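Local coordinates for putative exported protein (PDB 3OCJ) that is of unknown function but has a Rossmann-like fold, is probably an S-adenosylmethionine-dependent methyltransferase, and holds a palmitic acid in the crystal, at residues A68-H72 with G128-E132; R73-H77 with T101-H105; G106-R110 with F288-R292; R109-Q113 with E132-D137; L191-N197 with L223-F227. All blocks are in the same frame, centred on the assembly; numbering follows the deposited sequence.

Interaction 1: residues A68-H72 with G128-E132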
# COMPACT_ATOMS: atom_id res chain seq x y z
N ALA A 68 -1.98 8.61 2.45
CA ALA A 68 -3.38 8.23 2.25
C ALA A 68 -3.90 8.76 0.92
O ALA A 68 -4.54 8.03 0.16
CB ALA A 68 -4.23 8.75 3.40
N GLU A 69 -3.63 10.04 0.65
CA GLU A 69 -4.12 10.65 -0.58
C GLU A 69 -3.62 9.91 -1.80
O GLU A 69 -4.40 9.53 -2.68
CB GLU A 69 -3.73 12.12 -0.68
CG GLU A 69 -4.07 12.70 -2.05
CD GLU A 69 -3.95 14.20 -2.13
OE1 GLU A 69 -3.40 14.82 -1.19
OE2 GLU A 69 -4.41 14.76 -3.15
N TRP A 70 -2.31 9.70 -1.88
CA TRP A 70 -1.74 9.11 -3.08
C TRP A 70 -2.00 7.61 -3.23
O TRP A 70 -2.12 7.10 -4.35
CB TRP A 70 -0.27 9.50 -3.24
CG TRP A 70 -0.17 10.94 -3.56
CD1 TRP A 70 0.34 11.92 -2.76
CD2 TRP A 70 -0.69 11.59 -4.72
NE1 TRP A 70 0.20 13.14 -3.37
CE2 TRP A 70 -0.43 12.97 -4.58
CE3 TRP A 70 -1.34 11.14 -5.88
CZ2 TRP A 70 -0.79 13.90 -5.55
CZ3 TRP A 70 -1.70 12.07 -6.84
CH2 TRP A 70 -1.42 13.43 -6.67
N THR A 71 -2.11 6.89 -2.11
CA THR A 71 -2.56 5.52 -2.19
C THR A 71 -3.96 5.46 -2.81
O THR A 71 -4.21 4.68 -3.74
CB THR A 71 -2.61 4.84 -0.80
OG1 THR A 71 -1.30 4.83 -0.23
CG2 THR A 71 -3.09 3.41 -0.94
N HIS A 72 -4.86 6.30 -2.32
CA HIS A 72 -6.21 6.31 -2.86
C HIS A 72 -6.21 6.64 -4.35
O HIS A 72 -6.79 5.93 -5.16
CB HIS A 72 -7.09 7.31 -2.12
CG HIS A 72 -8.45 7.47 -2.74
ND1 HIS A 72 -9.47 6.57 -2.53
CD2 HIS A 72 -8.93 8.41 -3.58
CE1 HIS A 72 -10.54 6.96 -3.21
NE2 HIS A 72 -10.24 8.07 -3.86
N GLY A 128 -6.05 5.25 6.14
CA GLY A 128 -5.96 6.19 5.03
C GLY A 128 -7.33 6.81 4.78
O GLY A 128 -8.03 7.18 5.72
N TRP A 129 -7.71 6.92 3.51
CA TRP A 129 -9.02 7.48 3.16
C TRP A 129 -10.14 6.44 3.19
O TRP A 129 -11.28 6.75 2.85
CB TRP A 129 -8.98 8.14 1.77
CG TRP A 129 -8.24 9.45 1.75
CD1 TRP A 129 -7.53 10.02 2.77
CD2 TRP A 129 -8.14 10.35 0.64
NE1 TRP A 129 -7.00 11.22 2.37
CE2 TRP A 129 -7.36 11.45 1.06
CE3 TRP A 129 -8.64 10.35 -0.66
CZ2 TRP A 129 -7.06 12.53 0.23
CZ3 TRP A 129 -8.35 11.42 -1.50
CH2 TRP A 129 -7.57 12.49 -1.04
N MSE A 130 -9.80 5.21 3.58
CA MSE A 130 -10.79 4.13 3.73
C MSE A 130 -11.43 3.70 2.41
O MSE A 130 -12.60 3.30 2.37
CB MSE A 130 -11.86 4.51 4.77
CG MSE A 130 -11.28 4.60 6.18
SE MSE A 130 -12.54 5.18 7.53
CE MSE A 130 -13.95 4.06 7.06
N SER A 131 -10.64 3.75 1.34
CA SER A 131 -11.12 3.48 -0.01
C SER A 131 -11.79 2.12 -0.13
O SER A 131 -12.83 1.97 -0.78
CB SER A 131 -9.95 3.56 -1.00
OG SER A 131 -9.07 4.63 -0.67
N GLU A 132 -11.18 1.11 0.48
CA GLU A 132 -11.68 -0.25 0.36
C GLU A 132 -13.00 -0.42 1.12
O GLU A 132 -13.94 -1.00 0.60
CB GLU A 132 -10.62 -1.28 0.78
CG GLU A 132 -10.33 -1.37 2.27
CD GLU A 132 -9.47 -0.23 2.80
OE1 GLU A 132 -9.24 0.76 2.07
OE2 GLU A 132 -9.01 -0.33 3.97
O HOH W 1 -6.01 6.02 1.41
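The loop after strand 121-124 brings Trp-129 and Ser-131 against Ala-68, Glu-69 and His-72 of helix 68-76. Glu-69 CA lies over one face of the indole, 3.8 Å from the centroid of the six-membered ring of Trp-129, in a CH-pi contact. Glu-69 keeps CG anti to its own N (chi1 172°). Its extended chain therefore runs alongside the indole, with CB 3.5 Å from Trp-129 CZ2. The carboxylate continues to a salt bridge with Arg-73. In class I methyltransferases the loop after the first strand holds motif I, the cofactor loop. Residues 128-132 probably correspond to that loop, and Gly-128 N bonds to Asp-150 at the end of the second strand. Gly-128 has positive phi, and its CA is pressed tightly on Ala-68 CB at 3.5 Å. His-72 meets the same six-membered ring obliquely, at its CE3 side, with ring planes at 41° and CD2 3.5 Å from Trp-129 CE3. At the edge of the imidazole, His-72 ND1 and Ser-131 OG share a nearly straight hydrogen bond of 2.7 Å (164°). Either could be the donor. A water joins the backbones: it donates to Ala-68 O at 2.8 Å and accepts from Trp-129 N.

Interaction 2: residues R73-H77 with T101-H105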
# COMPACT_ATOMS: atom_id res chain seq x y z
N ARG A 73 -5.56 7.75 -4.69
CA ARG A 73 -5.62 8.24 -6.06
C ARG A 73 -4.95 7.26 -7.02
O ARG A 73 -5.42 7.03 -8.13
CB ARG A 73 -5.01 9.65 -6.16
CG ARG A 73 -5.79 10.70 -5.37
CD ARG A 73 -5.13 12.08 -5.40
NE ARG A 73 -5.17 12.68 -6.73
CZ ARG A 73 -4.95 13.96 -6.97
NH1 ARG A 73 -4.66 14.78 -5.97
NH2 ARG A 73 -5.01 14.43 -8.21
N LEU A 74 -3.86 6.65 -6.57
CA LEU A 74 -3.17 5.67 -7.38
C LEU A 74 -3.99 4.38 -7.52
O LEU A 74 -4.20 3.88 -8.63
CB LEU A 74 -1.79 5.37 -6.79
CG LEU A 74 -0.88 4.46 -7.62
CD1 LEU A 74 -0.58 5.07 -8.98
CD2 LEU A 74 0.40 4.18 -6.85
N VAL A 75 -4.45 3.86 -6.39
CA VAL A 75 -5.13 2.57 -6.40
C VAL A 75 -6.48 2.59 -7.12
O VAL A 75 -6.83 1.64 -7.80
CB VAL A 75 -5.29 2.00 -4.97
CG1 VAL A 75 -6.11 0.74 -5.02
CG2 VAL A 75 -3.92 1.70 -4.37
N THR A 76 -7.22 3.69 -6.98
CA THR A 76 -8.55 3.78 -7.58
C THR A 76 -8.55 4.35 -9.01
O THR A 76 -9.60 4.44 -9.65
CB THR A 76 -9.53 4.58 -6.71
OG1 THR A 76 -9.12 5.95 -6.66
CG2 THR A 76 -9.56 4.02 -5.30
N HIS A 77 -7.37 4.75 -9.48
CA HIS A 77 -7.25 5.23 -10.86
C HIS A 77 -7.85 4.24 -11.86
O HIS A 77 -7.50 3.06 -11.88
CB HIS A 77 -5.78 5.51 -11.21
CG HIS A 77 -5.56 5.86 -12.65
ND1 HIS A 77 -5.86 7.10 -13.17
CD2 HIS A 77 -5.07 5.12 -13.68
CE1 HIS A 77 -5.57 7.11 -14.46
NE2 HIS A 77 -5.08 5.93 -14.79
N THR A 101 -0.76 -3.72 -7.05
CA THR A 101 -1.52 -3.15 -5.94
C THR A 101 -2.98 -2.93 -6.30
O THR A 101 -3.84 -3.00 -5.43
CB THR A 101 -0.86 -1.89 -5.32
OG1 THR A 101 -1.44 -1.65 -4.03
CG2 THR A 101 -1.07 -0.66 -6.20
N ARG A 102 -3.29 -2.66 -7.58
CA ARG A 102 -4.70 -2.57 -7.97
C ARG A 102 -5.39 -3.93 -7.93
O ARG A 102 -6.56 -4.04 -7.55
CB ARG A 102 -4.90 -1.93 -9.35
CG ARG A 102 -4.44 -0.51 -9.38
CD ARG A 102 -5.16 0.34 -10.42
NE ARG A 102 -4.52 1.63 -10.42
CZ ARG A 102 -3.59 2.00 -11.29
NH1 ARG A 102 -3.24 1.18 -12.27
NH2 ARG A 102 -3.04 3.20 -11.18
N GLU A 103 -4.67 -4.98 -8.32
CA GLU A 103 -5.20 -6.33 -8.19
C GLU A 103 -5.43 -6.65 -6.72
O GLU A 103 -6.47 -7.19 -6.35
CB GLU A 103 -4.24 -7.36 -8.80
CG GLU A 103 -4.13 -7.33 -10.31
CD GLU A 103 -3.11 -8.33 -10.78
OE1 GLU A 103 -3.39 -9.53 -10.65
OE2 GLU A 103 -2.04 -7.91 -11.25
N ARG A 104 -4.44 -6.32 -5.89
CA ARG A 104 -4.54 -6.53 -4.45
C ARG A 104 -5.76 -5.82 -3.88
O ARG A 104 -6.50 -6.40 -3.10
CB ARG A 104 -3.26 -6.04 -3.78
CG ARG A 104 -3.31 -6.05 -2.25
CD ARG A 104 -2.41 -4.96 -1.62
NE ARG A 104 -2.74 -3.63 -2.14
CZ ARG A 104 -3.78 -2.90 -1.73
NH1 ARG A 104 -4.59 -3.34 -0.78
NH2 ARG A 104 -4.01 -1.72 -2.30
N HIS A 105 -5.97 -4.56 -4.26
CA HIS A 105 -7.16 -3.82 -3.85
C HIS A 105 -8.45 -4.58 -4.18
O HIS A 105 -9.39 -4.62 -3.37
CB HIS A 105 -7.16 -2.46 -4.55
CG HIS A 105 -8.30 -1.57 -4.15
ND1 HIS A 105 -8.39 -0.98 -2.91
CD2 HIS A 105 -9.37 -1.13 -4.86
CE1 HIS A 105 -9.48 -0.24 -2.86
NE2 HIS A 105 -10.09 -0.31 -4.03
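Arg-102 has CG anti to its carbonyl carbon (chi1 -64°) and a chain extended to NE, which carries the guanidinium across to Leu-74 O. This links two helices that come before the first strand of the Rossmann-like sheet: the C-terminal part of helix 68-76 and the first half of helix 96-115. The grip is side-on. NE and NH2 of Arg-102 each lie 2.9 Å from Leu-74 O, and both bonds are bent, near 144°. The oxygen lies in the guanidinium plane, while the two nitrogens are tilted from the carbonyl plane. The same oxygen takes a weak bond from His-77 N. Arg-102 NH2 also donates to Tyr-92 O, and its distance to His-77 CB is 3.6 Å. His-77 itself is held by Glu-93. Val-75 was modelled in two conformers, so its side-chain contacts are less certain. In one of them CG1 sits over a face of the His-105 ring, 3.6 Å from the centroid, as a CH-pi contact. Bound palmitic acid touches Leu-74 and Thr-101 beside this junction. Arg-104 bends at chi3 (55°) back to its own helix, where NE and NH2 both donate to Thr-101 OG1, at 3.0 and 3.1 Å.

Interaction 3: residues G106-R110 with F288-R292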
# COMPACT_ATOMS: atom_id res chain seq x y z
N GLY A 106 -8.50 -5.18 -5.36
CA GLY A 106 -9.64 -6.00 -5.74
C GLY A 106 -9.80 -7.21 -4.83
O GLY A 106 -10.93 -7.56 -4.45
N HIS A 107 -8.69 -7.86 -4.50
CA HIS A 107 -8.77 -9.02 -3.61
C HIS A 107 -9.20 -8.62 -2.19
O HIS A 107 -9.95 -9.35 -1.54
CB HIS A 107 -7.46 -9.81 -3.60
CG HIS A 107 -7.14 -10.47 -4.90
ND1 HIS A 107 -8.00 -11.37 -5.51
CD2 HIS A 107 -6.07 -10.37 -5.72
CE1 HIS A 107 -7.47 -11.78 -6.65
NE2 HIS A 107 -6.30 -11.19 -6.80
N PHE A 108 -8.73 -7.47 -1.72
CA PHE A 108 -9.19 -6.94 -0.44
C PHE A 108 -10.70 -6.75 -0.46
O PHE A 108 -11.39 -7.12 0.48
CB PHE A 108 -8.52 -5.59 -0.13
CG PHE A 108 -7.22 -5.69 0.62
CD1 PHE A 108 -6.20 -6.53 0.20
CD2 PHE A 108 -6.99 -4.89 1.73
CE1 PHE A 108 -4.99 -6.61 0.88
CE2 PHE A 108 -5.79 -4.97 2.43
CZ PHE A 108 -4.78 -5.82 1.99
N ARG A 109 -11.22 -6.15 -1.53
CA ARG A 109 -12.65 -5.91 -1.61
C ARG A 109 -13.41 -7.23 -1.59
O ARG A 109 -14.40 -7.36 -0.87
CB ARG A 109 -12.99 -5.08 -2.85
CG ARG A 109 -12.67 -3.60 -2.68
CD ARG A 109 -13.06 -2.81 -3.93
NE ARG A 109 -14.48 -2.97 -4.23
CZ ARG A 109 -15.05 -2.59 -5.36
NH1 ARG A 109 -14.33 -2.03 -6.32
NH2 ARG A 109 -16.36 -2.78 -5.55
N ARG A 110 -12.96 -8.20 -2.37
CA ARG A 110 -13.66 -9.49 -2.39
C ARG A 110 -13.62 -10.17 -1.02
O ARG A 110 -14.62 -10.76 -0.57
CB ARG A 110 -13.10 -10.43 -3.46
CG ARG A 110 -13.43 -10.05 -4.89
CD ARG A 110 -13.13 -11.20 -5.87
NE ARG A 110 -11.77 -11.70 -5.70
CZ ARG A 110 -11.44 -12.90 -5.24
NH1 ARG A 110 -10.16 -13.21 -5.09
NH2 ARG A 110 -12.37 -13.80 -4.94
N PHE A 288 -4.17 -17.27 0.98
CA PHE A 288 -3.50 -16.24 0.19
C PHE A 288 -4.27 -16.02 -1.11
O PHE A 288 -4.70 -16.97 -1.78
CB PHE A 288 -2.05 -16.63 -0.11
CG PHE A 288 -1.17 -16.68 1.11
CD1 PHE A 288 -0.52 -15.55 1.57
CD2 PHE A 288 -0.97 -17.87 1.79
CE1 PHE A 288 0.30 -15.60 2.68
CE2 PHE A 288 -0.16 -17.93 2.91
CZ PHE A 288 0.48 -16.78 3.36
N GLU A 289 -4.45 -14.76 -1.48
CA GLU A 289 -5.03 -14.39 -2.77
C GLU A 289 -3.96 -13.67 -3.56
O GLU A 289 -3.68 -12.48 -3.32
CB GLU A 289 -6.28 -13.51 -2.58
CG GLU A 289 -7.45 -14.25 -1.92
CD GLU A 289 -8.13 -15.25 -2.86
OE1 GLU A 289 -7.89 -15.19 -4.08
OE2 GLU A 289 -8.92 -16.09 -2.37
N ASP A 290 -3.33 -14.39 -4.48
CA ASP A 290 -2.21 -13.85 -5.22
C ASP A 290 -2.66 -13.01 -6.41
O ASP A 290 -3.58 -13.40 -7.14
CB ASP A 290 -1.31 -14.96 -5.75
CG ASP A 290 -0.49 -15.64 -4.66
OD1 ASP A 290 -0.35 -15.07 -3.56
OD2 ASP A 290 0.04 -16.75 -4.93
N ASP A 291 -1.98 -11.89 -6.63
CA ASP A 291 -2.10 -11.19 -7.90
C ASP A 291 -1.44 -12.05 -8.98
O ASP A 291 -0.72 -13.01 -8.69
CB ASP A 291 -1.43 -9.82 -7.80
CG ASP A 291 0.04 -9.93 -7.42
OD1 ASP A 291 0.33 -10.46 -6.32
OD2 ASP A 291 0.91 -9.48 -8.21
N ARG A 292 -1.68 -11.71 -10.24
CA ARG A 292 -1.23 -12.54 -11.34
C ARG A 292 0.27 -12.82 -11.31
O ARG A 292 0.69 -13.96 -11.47
CB ARG A 292 -1.61 -11.90 -12.68
CG ARG A 292 -3.11 -11.92 -12.95
CD ARG A 292 -3.43 -11.28 -14.31
NE ARG A 292 -2.79 -12.01 -15.41
CZ ARG A 292 -1.60 -11.72 -15.92
NH1 ARG A 292 -0.89 -10.70 -15.44
NH2 ARG A 292 -1.11 -12.45 -16.92
O HOH W 2 -11.11 -16.20 -4.08
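His-107 and Arg-110, one helical turn apart, together receive Glu-289 from the end of strand 286-289. Arg-110 NH1 serves two acceptors, both at the edge of its guanidinium. The strong one is His-107 ND1, at 2.9 Å and nearly straight (171°), lying in the guanidinium plane. ND1 is the acceptor here, close to the plane of the ring, which is consistent with a neutral imidazole. The second is Glu-289 OE1 at 3.2 Å, a weak bond (136°) that is also a salt bridge. The carboxylate stands almost upright to the guanidinium, with planes 83° apart. Glu-289 OE2 is paired elsewhere, with Arg-287 NE, and also accepts from a water at 2.8 Å. That water in turn accepts from Arg-110 NH2, also at 2.8 Å, and closes a second path between the two charges. Glu-289 CB lies over one face of the His-107 ring, 4.2 Å from its centroid, as a CH-pi contact. Asp-291 N is buried here and has no partner in the model, whereas both its carboxylate oxygens bond to the backbone, at Leu-295 and Phe-296. Helix 96-115 thus meets the outermost strand of the antiparallel pair 286-289 and 298-302, which ends the sheet as in class I methyltransferases.

Interaction 4: residues R109-Q113 with E132-D137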
# COMPACT_ATOMS: atom_id res chain seq x y z
N ARG A 109 -11.22 -6.15 -1.53
CA ARG A 109 -12.65 -5.91 -1.61
C ARG A 109 -13.41 -7.23 -1.59
O ARG A 109 -14.40 -7.36 -0.87
CB ARG A 109 -12.99 -5.08 -2.85
CG ARG A 109 -12.67 -3.60 -2.68
CD ARG A 109 -13.06 -2.81 -3.93
NE ARG A 109 -14.48 -2.97 -4.23
CZ ARG A 109 -15.05 -2.59 -5.36
NH1 ARG A 109 -14.33 -2.03 -6.32
NH2 ARG A 109 -16.36 -2.78 -5.55
N ARG A 110 -12.96 -8.20 -2.37
CA ARG A 110 -13.66 -9.49 -2.39
C ARG A 110 -13.62 -10.17 -1.02
O ARG A 110 -14.62 -10.76 -0.57
CB ARG A 110 -13.10 -10.43 -3.46
CG ARG A 110 -13.43 -10.05 -4.89
CD ARG A 110 -13.13 -11.20 -5.87
NE ARG A 110 -11.77 -11.70 -5.70
CZ ARG A 110 -11.44 -12.90 -5.24
NH1 ARG A 110 -10.16 -13.21 -5.09
NH2 ARG A 110 -12.37 -13.80 -4.94
N ALA A 111 -12.46 -10.11 -0.37
CA ALA A 111 -12.30 -10.78 0.92
C ALA A 111 -13.16 -10.09 1.98
O ALA A 111 -13.86 -10.75 2.74
CB ALA A 111 -10.84 -10.80 1.35
N LEU A 112 -13.11 -8.76 2.03
CA LEU A 112 -13.89 -8.06 3.03
C LEU A 112 -15.37 -8.30 2.78
O LEU A 112 -16.13 -8.57 3.71
CB LEU A 112 -13.55 -6.57 3.06
CG LEU A 112 -12.11 -6.28 3.50
CD1 LEU A 112 -11.70 -4.87 3.11
CD2 LEU A 112 -11.93 -6.52 5.01
N GLN A 113 -15.79 -8.27 1.51
CA GLN A 113 -17.19 -8.50 1.19
C GLN A 113 -17.66 -9.89 1.65
O GLN A 113 -18.75 -10.04 2.20
CB GLN A 113 -17.45 -8.33 -0.31
CG GLN A 113 -18.93 -8.31 -0.66
CD GLN A 113 -19.59 -7.01 -0.26
OE1 GLN A 113 -19.12 -5.93 -0.62
NE2 GLN A 113 -20.68 -7.09 0.49
N GLU A 132 -11.18 1.11 0.48
CA GLU A 132 -11.68 -0.25 0.36
C GLU A 132 -13.00 -0.42 1.12
O GLU A 132 -13.94 -1.00 0.60
CB GLU A 132 -10.62 -1.28 0.78
CG GLU A 132 -10.33 -1.37 2.27
CD GLU A 132 -9.47 -0.23 2.80
OE1 GLU A 132 -9.24 0.76 2.07
OE2 GLU A 132 -9.01 -0.33 3.97
N LEU A 133 -13.09 0.13 2.32
CA LEU A 133 -14.32 -0.01 3.11
C LEU A 133 -15.50 0.76 2.51
O LEU A 133 -16.64 0.31 2.58
CB LEU A 133 -14.09 0.39 4.57
CG LEU A 133 -13.08 -0.42 5.38
CD1 LEU A 133 -13.08 0.05 6.83
CD2 LEU A 133 -13.36 -1.91 5.29
N LEU A 134 -15.22 1.92 1.93
CA LEU A 134 -16.29 2.74 1.36
C LEU A 134 -16.76 2.20 0.01
O LEU A 134 -17.78 2.65 -0.52
CB LEU A 134 -15.84 4.20 1.23
CG LEU A 134 -15.59 4.94 2.55
CD1 LEU A 134 -14.92 6.29 2.30
CD2 LEU A 134 -16.89 5.12 3.34
N ALA A 135 -16.03 1.24 -0.55
CA ALA A 135 -16.40 0.65 -1.84
C ALA A 135 -17.27 -0.59 -1.70
O ALA A 135 -17.79 -1.10 -2.70
CB ALA A 135 -15.15 0.34 -2.66
N LEU A 136 -17.44 -1.10 -0.48
CA LEU A 136 -18.17 -2.35 -0.29
C LEU A 136 -19.68 -2.18 -0.44
O LEU A 136 -20.20 -1.06 -0.39
CB LEU A 136 -17.85 -2.97 1.08
CG LEU A 136 -16.38 -3.22 1.41
CD1 LEU A 136 -16.22 -3.79 2.81
CD2 LEU A 136 -15.74 -4.13 0.38
N ASP A 137 -20.36 -3.30 -0.64
CA ASP A 137 -21.81 -3.31 -0.78
C ASP A 137 -22.41 -3.64 0.58
O ASP A 137 -22.24 -4.74 1.09
CB ASP A 137 -22.21 -4.36 -1.82
CG ASP A 137 -23.71 -4.46 -2.03
OD1 ASP A 137 -24.47 -3.73 -1.36
OD2 ASP A 137 -24.14 -5.27 -2.89
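The guanidinium of Arg-109 carries Ala-135 CB over one face, 3.7 Å above its plane and offset toward the rim. The nearest atom of that group to the methyl is NE of Arg-109, and NH2 comes within 3.6 Å of Ala-135 O. The second flat group, the amide of Gln-113, works by its edge. OE1 of Gln-113 accepts from Asp-137 N at 2.9 Å, and NE2 of Gln-113 donates to Asp-137 O, also at 2.9 Å. Both bonds are nearly straight, at 171° and 170°. Each donor lies in the carbonyl plane of its acceptor, on a lone pair. The side chain therefore reads both backbone groups of one residue, and the pair of bonds fixes which end of the amide is oxygen. Gln-113 reaches there through a bend at chi2 (74°), sliding past Leu-136 in the opposite direction. Helix 131-134 and the loop after it belong to the beta-alpha-beta crossover from strand 121-124 to strand 145-150 of the Rossmann-like fold. Helix 96-115 runs beside that crossover, and the chain then leads on into strand 121-124. On the side toward the sheet lies a leucine cluster. Leu-112 CB meets Leu-136 CD1 at 3.9 Å. Leu-112 CD1 reaches Leu-133 CD2 at 4.0 Å, and the two side chains cross at about a right angle. The same CD1 touches the aliphatic part of Glu-132, 3.9 Å from its CG, while the carboxylate of Glu-132 turns away to Ser-124. The other branch of Leu-136, CD2, rests on the backbone oxygen of Arg-109.

Interaction 5: residues L191-N197 with L223-F227; sequences LTSNGLN and LVTSF
Leu-191 and Leu-223 lie side by side and point the same way, with Leu-191 CD2 3.5 Å from Leu-223 CD1. Phe-213 of helix 203-216 packs on both. That helix is the connection of a beta-alpha-beta crossover between parallel strands 188-192 and 221-226, the fourth and fifth of the Rossmann-like sheet. On the opposite face Thr-192 and Val-224 pair, and Phe-108 packs on Thr-192. Regular backbone bonds run from Val-224 N to Leu-191 O and from Ser-193 N to Val-224 O, the latter 2.9 Å. Beyond them side chains take over. Thr-225 places OG1 anti to its N (chi1 -168°) and donates to Ser-193 O at 2.7 Å, from above the carbonyl plane. A water donates both to this OG1 and to Ser-193 OG, which is also bonded to Val-125 O. Asn-194 ND2 gives a short 2.6 Å bond to Ser-226 OG, which lies in the amide plane. Asn-197 ND2 meets Ser-226 O nearly head-on at 2.8 Å. Asn-194 also touches the bound palmitic acid. A second water accepts from Gly-195 N at 2.9 Å, donates to Asn-197 OD1 at 2.7 Å and lies 2.8 Å from Ser-226 OG. With Tyr-210 OH also bonded to ND2, both ends of the Asn-197 amide are accounted for, so its flip is fixed and the turn is tied to the diverging strand.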
# COMPACT_ATOMS: atom_id res chain seq x y z
N LEU A 191 -10.42 -6.88 10.53
CA LEU A 191 -9.42 -5.81 10.51
C LEU A 191 -8.67 -5.92 9.19
O LEU A 191 -8.23 -7.00 8.80
CB LEU A 191 -8.45 -5.94 11.70
CG LEU A 191 -7.48 -4.76 11.91
CD1 LEU A 191 -7.06 -4.59 13.38
CD2 LEU A 191 -6.24 -4.87 11.02
N THR A 192 -8.55 -4.80 8.49
CA THR A 192 -7.78 -4.77 7.26
C THR A 192 -6.58 -3.81 7.41
O THR A 192 -6.68 -2.76 8.05
CB THR A 192 -8.68 -4.40 6.07
OG1 THR A 192 -7.92 -4.45 4.86
CG2 THR A 192 -9.30 -3.02 6.26
N SER A 193 -5.46 -4.20 6.81
CA SER A 193 -4.23 -3.43 6.90
C SER A 193 -3.43 -3.53 5.61
O SER A 193 -3.13 -4.62 5.14
CB SER A 193 -3.36 -3.93 8.07
OG SER A 193 -2.17 -3.15 8.18
N ASN A 194 -3.07 -2.37 5.06
CA ASN A 194 -2.19 -2.32 3.90
C ASN A 194 -1.22 -1.16 4.07
O ASN A 194 -1.61 -0.08 4.48
CB ASN A 194 -3.02 -2.14 2.62
CG ASN A 194 -2.16 -2.03 1.37
OD1 ASN A 194 -2.08 -0.96 0.75
ND2 ASN A 194 -1.52 -3.11 1.01
N GLY A 195 0.04 -1.40 3.74
CA GLY A 195 1.03 -0.33 3.64
C GLY A 195 1.84 -0.01 4.88
O GLY A 195 2.41 1.09 4.99
N LEU A 196 1.93 -0.94 5.82
CA LEU A 196 2.79 -0.75 6.99
C LEU A 196 3.95 -1.72 6.99
O LEU A 196 5.12 -1.32 7.09
CB LEU A 196 2.02 -0.93 8.30
CG LEU A 196 1.14 0.21 8.79
CD1 LEU A 196 0.52 -0.19 10.12
CD2 LEU A 196 1.97 1.47 8.93
N ASN A 197 3.64 -3.01 6.91
CA ASN A 197 4.68 -4.02 7.01
C ASN A 197 5.77 -3.86 5.96
O ASN A 197 6.94 -4.14 6.22
CB ASN A 197 4.08 -5.44 6.99
CG ASN A 197 3.10 -5.66 5.83
OD1 ASN A 197 3.00 -4.85 4.90
ND2 ASN A 197 2.40 -6.78 5.87
N LEU A 223 -8.28 -11.17 9.85
CA LEU A 223 -7.39 -10.13 9.37
C LEU A 223 -7.25 -10.25 7.86
O LEU A 223 -7.04 -11.34 7.35
CB LEU A 223 -6.01 -10.30 10.01
CG LEU A 223 -4.86 -9.45 9.44
CD1 LEU A 223 -5.06 -7.96 9.75
CD2 LEU A 223 -3.54 -9.95 10.01
N VAL A 224 -7.35 -9.12 7.16
CA VAL A 224 -7.04 -9.06 5.74
C VAL A 224 -5.85 -8.14 5.57
O VAL A 224 -5.94 -6.94 5.85
CB VAL A 224 -8.23 -8.54 4.92
CG1 VAL A 224 -7.87 -8.42 3.44
CG2 VAL A 224 -9.45 -9.44 5.11
N THR A 225 -4.71 -8.67 5.16
CA THR A 225 -3.56 -7.82 4.93
C THR A 225 -2.82 -8.24 3.66
O THR A 225 -3.38 -8.98 2.84
CB THR A 225 -2.65 -7.73 6.20
OG1 THR A 225 -1.68 -6.68 6.04
CG2 THR A 225 -1.96 -9.04 6.52
N SER A 226 -1.61 -7.74 3.48
CA SER A 226 -0.90 -7.89 2.22
C SER A 226 0.59 -7.78 2.45
O SER A 226 1.03 -7.36 3.52
CB SER A 226 -1.31 -6.78 1.26
OG SER A 226 -0.94 -5.53 1.84
N PHE A 227 1.37 -8.16 1.46
CA PHE A 227 2.81 -7.99 1.56
C PHE A 227 3.42 -8.00 0.17
O PHE A 227 2.94 -8.71 -0.71
CB PHE A 227 3.43 -9.10 2.43
CG PHE A 227 3.08 -10.50 1.98
CD1 PHE A 227 4.01 -11.28 1.32
CD2 PHE A 227 1.82 -11.02 2.23
CE1 PHE A 227 3.68 -12.57 0.92
CE2 PHE A 227 1.48 -12.30 1.83
CZ PHE A 227 2.42 -13.07 1.16
O HOH W 3 -0.18 -5.24 8.00
O HOH W 4 0.78 -4.17 3.58

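Helix 96-115 is the common element of interactions 2, 3 and 4, which follow one another along it, interactions 3 and 4 sharing Arg-109 and Arg-110. Interactions 1 and 2 share helix 68-76, with centres about 10 Å apart. Interactions 1 and 4 share Glu-132, whose CA lies 3.9 Å from His-105 CE1 of interaction 2. Interaction 5 is the sheet core beneath the helix: Phe-108 CE2 of 106-110 comes 3.3 Å from Thr-192 OG1, and Leu-112 CD2 of interaction 4 comes 3.8 Å from Val-224 CG2. Glu-103 OE1 of interaction 2 probably bonds to Arg-292 N of interaction 3. Palmitic acid touches interactions 2 and 5, and is about 10 Å from the side chains of Ala-68 and Asp-291.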